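TRNA (guanine(26)-N(2))-dimethyltransferase (Pyrococcus horikoshii, PDB 2DUL) probably transfers two methyl groups from S-adenosyl-L-methionine to the N2 atom of guanine 26 in a number of tRNAs, giving N2-dimethylguanosine. Local coordinates at residues P48-R61 with M125-P139. Numbering follows the deposited sequence.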
# COMPACT_ATOMS: atom_id res chain seq x y z
N PRO A 48 -11.06 -9.25 8.83
CA PRO A 48 -10.29 -9.34 10.08
C PRO A 48 -11.15 -8.91 11.27
O PRO A 48 -11.88 -7.92 11.20
CB PRO A 48 -9.11 -8.40 9.83
CG PRO A 48 -9.71 -7.35 8.93
CD PRO A 48 -10.54 -8.18 7.96
N LYS A 49 -11.07 -9.66 12.37
CA LYS A 49 -11.87 -9.37 13.56
C LYS A 49 -11.36 -8.23 14.45
O LYS A 49 -12.12 -7.33 14.82
CB LYS A 49 -12.02 -10.64 14.40
CG LYS A 49 -12.83 -10.47 15.68
CD LYS A 49 -13.18 -11.82 16.31
CE LYS A 49 -11.95 -12.58 16.80
NZ LYS A 49 -11.31 -11.89 17.95
N ILE A 50 -10.08 -8.29 14.81
CA ILE A 50 -9.47 -7.27 15.67
C ILE A 50 -8.55 -6.40 14.82
O ILE A 50 -7.55 -6.87 14.28
CB ILE A 50 -8.66 -7.94 16.79
CG1 ILE A 50 -9.51 -9.01 17.48
CG2 ILE A 50 -8.22 -6.90 17.81
CD1 ILE A 50 -8.75 -9.83 18.51
N VAL A 51 -8.87 -5.11 14.72
CA VAL A 51 -8.08 -4.22 13.89
C VAL A 51 -7.58 -2.97 14.60
O VAL A 51 -8.16 -2.53 15.59
CB VAL A 51 -8.89 -3.80 12.65
CG1 VAL A 51 -9.40 -5.05 11.93
CG2 VAL A 51 -10.07 -2.92 13.07
N LEU A 52 -6.50 -2.40 14.08
CA LEU A 52 -5.90 -1.21 14.65
C LEU A 52 -5.68 -0.08 13.64
O LEU A 52 -5.12 -0.29 12.56
CB LEU A 52 -4.55 -1.56 15.29
CG LEU A 52 -3.67 -0.36 15.69
CD1 LEU A 52 -4.33 0.39 16.84
CD2 LEU A 52 -2.28 -0.85 16.10
N ASP A 53 -6.14 1.11 14.01
CA ASP A 53 -5.94 2.33 13.22
C ASP A 53 -4.84 2.98 14.07
O ASP A 53 -5.12 3.70 15.03
CB ASP A 53 -7.22 3.17 13.22
CG ASP A 53 -7.04 4.53 12.55
OD1 ASP A 53 -5.97 4.77 11.96
OD2 ASP A 53 -7.98 5.35 12.62
N ALA A 54 -3.58 2.68 13.74
CA ALA A 54 -2.40 3.12 14.49
C ALA A 54 -2.16 4.61 14.72
O ALA A 54 -1.72 5.00 15.81
CB ALA A 54 -1.14 2.49 13.88
N LEU A 55 -2.41 5.43 13.71
CA LEU A 55 -2.22 6.87 13.79
C LEU A 55 -3.53 7.45 13.25
O LEU A 55 -3.63 7.81 12.08
CB LEU A 55 -1.03 7.27 12.91
CG LEU A 55 0.27 6.59 13.36
CD1 LEU A 55 1.05 6.08 12.16
CD2 LEU A 55 1.10 7.57 14.18
N SER A 56 -4.51 7.53 14.14
CA SER A 56 -5.87 7.96 13.81
C SER A 56 -6.22 9.42 13.54
O SER A 56 -7.16 9.68 12.79
CB SER A 56 -6.83 7.44 14.88
OG SER A 56 -6.63 6.06 15.11
N ALA A 57 -5.53 10.35 14.17
CA ALA A 57 -5.84 11.78 13.98
C ALA A 57 -7.29 12.06 14.40
O ALA A 57 -7.60 12.09 15.59
CB ALA A 57 -5.61 12.18 12.53
N THR A 58 -8.17 12.24 13.42
CA THR A 58 -9.58 12.51 13.73
C THR A 58 -10.33 11.24 14.10
O THR A 58 -11.41 11.29 14.70
CB THR A 58 -10.32 13.15 12.54
OG1 THR A 58 -10.41 12.20 11.47
CG2 THR A 58 -9.59 14.40 12.05
N GLY A 59 -9.76 10.09 13.73
CA GLY A 59 -10.37 8.81 14.01
C GLY A 59 -11.20 8.28 12.84
O GLY A 59 -11.80 7.20 12.93
N ILE A 60 -11.22 9.02 11.74
CA ILE A 60 -12.00 8.63 10.57
C ILE A 60 -11.78 7.20 10.07
O ILE A 60 -12.74 6.51 9.74
CB ILE A 60 -11.78 9.62 9.39
CG1 ILE A 60 -12.63 9.19 8.18
CG2 ILE A 60 -10.31 9.65 8.99
CD1 ILE A 60 -14.13 9.22 8.45
N ARG A 61 -10.52 6.77 10.01
CA ARG A 61 -10.23 5.42 9.51
C ARG A 61 -10.87 4.35 10.38
O ARG A 61 -11.62 3.50 9.88
CB ARG A 61 -8.72 5.19 9.42
CG ARG A 61 -8.31 3.94 8.66
CD ARG A 61 -6.80 3.83 8.54
NE ARG A 61 -6.22 4.96 7.82
CZ ARG A 61 -6.00 4.99 6.51
NH1 ARG A 61 -5.48 6.07 5.95
NH2 ARG A 61 -6.28 3.93 5.75
N MET A 125 1.43 -0.73 20.32
CA MET A 125 1.67 -2.00 19.63
C MET A 125 2.58 -2.94 20.43
O MET A 125 2.43 -4.16 20.35
CB MET A 125 2.24 -1.74 18.23
CG MET A 125 1.23 -1.06 17.30
SD MET A 125 1.77 -0.99 15.58
CE MET A 125 3.12 0.23 15.69
N ALA A 126 3.50 -2.37 21.20
CA ALA A 126 4.39 -3.19 22.03
C ALA A 126 3.59 -3.84 23.15
O ALA A 126 3.90 -4.95 23.60
CB ALA A 126 5.51 -2.33 22.62
N GLU A 127 2.55 -3.15 23.60
CA GLU A 127 1.68 -3.66 24.66
C GLU A 127 0.76 -4.77 24.13
O GLU A 127 0.39 -5.68 24.86
CB GLU A 127 0.84 -2.53 25.25
CG GLU A 127 1.67 -1.39 25.84
CD GLU A 127 0.82 -0.31 26.51
OE1 GLU A 127 -0.12 0.21 25.87
OE2 GLU A 127 1.11 0.03 27.68
N ARG A 128 0.40 -4.68 22.85
CA ARG A 128 -0.49 -5.67 22.22
C ARG A 128 0.30 -6.58 21.28
O ARG A 128 0.19 -6.49 20.05
CB ARG A 128 -1.58 -4.94 21.43
CG ARG A 128 -2.50 -4.03 22.25
CD ARG A 128 -3.52 -4.82 23.06
NE ARG A 128 -2.99 -5.26 24.35
CZ ARG A 128 -2.92 -6.53 24.73
NH1 ARG A 128 -3.34 -7.50 23.93
NH2 ARG A 128 -2.43 -6.83 25.92
N HIS A 129 1.10 -7.47 21.87
CA HIS A 129 1.93 -8.40 21.12
C HIS A 129 1.09 -9.51 20.47
O HIS A 129 0.25 -10.11 21.14
CB HIS A 129 2.96 -9.01 22.08
CG HIS A 129 3.96 -9.91 21.42
ND1 HIS A 129 4.86 -9.46 20.48
CD2 HIS A 129 4.22 -11.23 21.59
CE1 HIS A 129 5.62 -10.46 20.08
NE2 HIS A 129 5.25 -11.55 20.74
N ARG A 130 1.32 -9.76 19.18
CA ARG A 130 0.59 -10.80 18.45
C ARG A 130 -0.89 -10.73 18.80
O ARG A 130 -1.49 -11.72 19.23
CB ARG A 130 1.15 -12.18 18.82
CG ARG A 130 2.63 -12.35 18.51
CD ARG A 130 2.88 -12.20 17.01
NE ARG A 130 4.31 -12.16 16.72
CZ ARG A 130 4.82 -11.65 15.60
NH1 ARG A 130 6.13 -11.65 15.41
NH2 ARG A 130 4.01 -11.13 14.68
N TYR A 131 -1.49 -9.56 18.58
CA TYR A 131 -2.88 -9.34 18.94
C TYR A 131 -3.85 -8.98 17.82
O TYR A 131 -4.99 -9.44 17.81
CB TYR A 131 -2.92 -8.25 20.02
CG TYR A 131 -4.28 -7.99 20.62
CD1 TYR A 131 -5.04 -6.88 20.22
CD2 TYR A 131 -4.81 -8.84 21.59
CE1 TYR A 131 -6.29 -6.63 20.79
CE2 TYR A 131 -6.05 -8.60 22.16
CZ TYR A 131 -6.79 -7.49 21.76
OH TYR A 131 -8.02 -7.26 22.32
N PHE A 132 -3.41 -8.15 16.88
CA PHE A 132 -4.29 -7.72 15.80
C PHE A 132 -4.31 -8.56 14.54
O PHE A 132 -3.27 -9.03 14.07
CB PHE A 132 -3.96 -6.27 15.40
CG PHE A 132 -4.09 -5.29 16.53
CD1 PHE A 132 -2.97 -4.89 17.26
CD2 PHE A 132 -5.33 -4.78 16.89
CE1 PHE A 132 -3.09 -4.01 18.33
CE2 PHE A 132 -5.47 -3.90 17.96
CZ PHE A 132 -4.34 -3.51 18.69
N HIS A 133 -5.50 -8.74 13.98
CA HIS A 133 -5.67 -9.48 12.73
C HIS A 133 -5.30 -8.54 11.58
O HIS A 133 -4.95 -8.98 10.50
CB HIS A 133 -7.13 -9.93 12.58
CG HIS A 133 -7.55 -10.96 13.59
ND1 HIS A 133 -7.01 -12.23 13.62
CD2 HIS A 133 -8.43 -10.90 14.61
CE1 HIS A 133 -7.54 -12.90 14.62
NE2 HIS A 133 -8.41 -12.12 15.24
N PHE A 134 -5.41 -7.24 11.84
CA PHE A 134 -5.06 -6.25 10.82
C PHE A 134 -4.61 -4.95 11.48
O PHE A 134 -5.22 -4.48 12.43
CB PHE A 134 -6.26 -5.95 9.91
CG PHE A 134 -6.03 -4.78 8.96
CD1 PHE A 134 -5.04 -4.84 7.98
CD2 PHE A 134 -6.79 -3.62 9.07
CE1 PHE A 134 -4.81 -3.75 7.12
CE2 PHE A 134 -6.57 -2.53 8.21
CZ PHE A 134 -5.58 -2.59 7.24
N ILE A 135 -3.52 -4.40 10.97
CA ILE A 135 -2.99 -3.14 11.46
C ILE A 135 -2.81 -2.25 10.25
O ILE A 135 -2.25 -2.68 9.24
CB ILE A 135 -1.61 -3.31 12.17
CG1 ILE A 135 -1.77 -4.09 13.47
CG2 ILE A 135 -1.00 -1.93 12.45
CD1 ILE A 135 -0.45 -4.31 14.23
N ASP A 136 -3.30 -1.02 10.33
CA ASP A 136 -3.16 -0.07 9.23
C ASP A 136 -2.24 1.06 9.71
O ASP A 136 -2.58 1.80 10.62
CB ASP A 136 -4.52 0.48 8.81
CG ASP A 136 -4.49 1.14 7.43
OD1 ASP A 136 -5.57 1.36 6.85
OD2 ASP A 136 -3.38 1.42 6.93
N LEU A 137 -1.07 1.14 9.09
CA LEU A 137 -0.07 2.16 9.41
C LEU A 137 -0.14 3.26 8.37
O LEU A 137 0.29 3.05 7.23
CB LEU A 137 1.33 1.56 9.40
CG LEU A 137 1.74 0.55 10.46
CD1 LEU A 137 3.22 0.20 10.28
CD2 LEU A 137 1.49 1.14 11.85
N ASP A 138 -0.66 4.41 8.76
CA ASP A 138 -0.79 5.55 7.85
C ASP A 138 -0.28 6.81 8.53
O ASP A 138 -1.06 7.64 8.98
CB ASP A 138 -2.27 5.73 7.48
CG ASP A 138 -2.47 6.73 6.36
OD1 ASP A 138 -1.99 6.46 5.24
OD2 ASP A 138 -3.12 7.77 6.60
N PRO A 139 1.05 6.97 8.61
CA PRO A 139 1.69 8.13 9.24
C PRO A 139 1.93 9.31 8.30
O PRO A 139 1.65 9.23 7.10
CB PRO A 139 2.99 7.55 9.75
CG PRO A 139 3.38 6.66 8.61
CD PRO A 139 2.07 5.95 8.28
O HOH W 1 -2.58 4.57 10.85
O HOH W 2 -4.20 8.57 9.26
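Ile50 O takes two backbone N-H groups where the parallel strands 50-53 and 134-137 begin to pair: His133 N at 2.8 Å, lying in the carbonyl plane, and Phe134 N at 3.3 Å, tilted from it. The ladder continues with Leu52 N giving to Phe134 O and Asp136 N giving to Leu52 O, and ends weakly from Ala54 N to Asp136 O at 3.4 Å. Beyond it the strands part and a water takes over, accepting from Leu55 N and Asp138 N and donating to Asp136 O (2.8 Å).

Arg61, a predicted S-adenosyl-L-methionine ligand, is long enough to reach back to the strand ends. Its chain runs extended until a bend at chi3 (-61°) turns the guanidinium between two carboxylates: NH1 forms a salt bridge with Asp138 OD2 at 3.0 Å, NH2 with Asp136 OD1 at 2.9 Å. As a hydrogen bond the second is weak, its N-H...O angle only 127°, and NH2 also donates to Asn35. Asp136 OD2 pairs with Arg228, so both oxygens of this buried carboxylate have a partner.

On the sheet face carrying Leu52 and Ile135, Leu52 CB sits over the centre of the Phe132 ring in a CH-pi contact, and Tyr131 CD1 covers the opposite face. The flat phenyl suits this narrow slot.

These are central strands of the class I methyltransferase sheet, between strands 73-78 and 158-164; helix 33-46 packs against Phe134 and Asp136, helix 144-153 against Phe132 and Ile135.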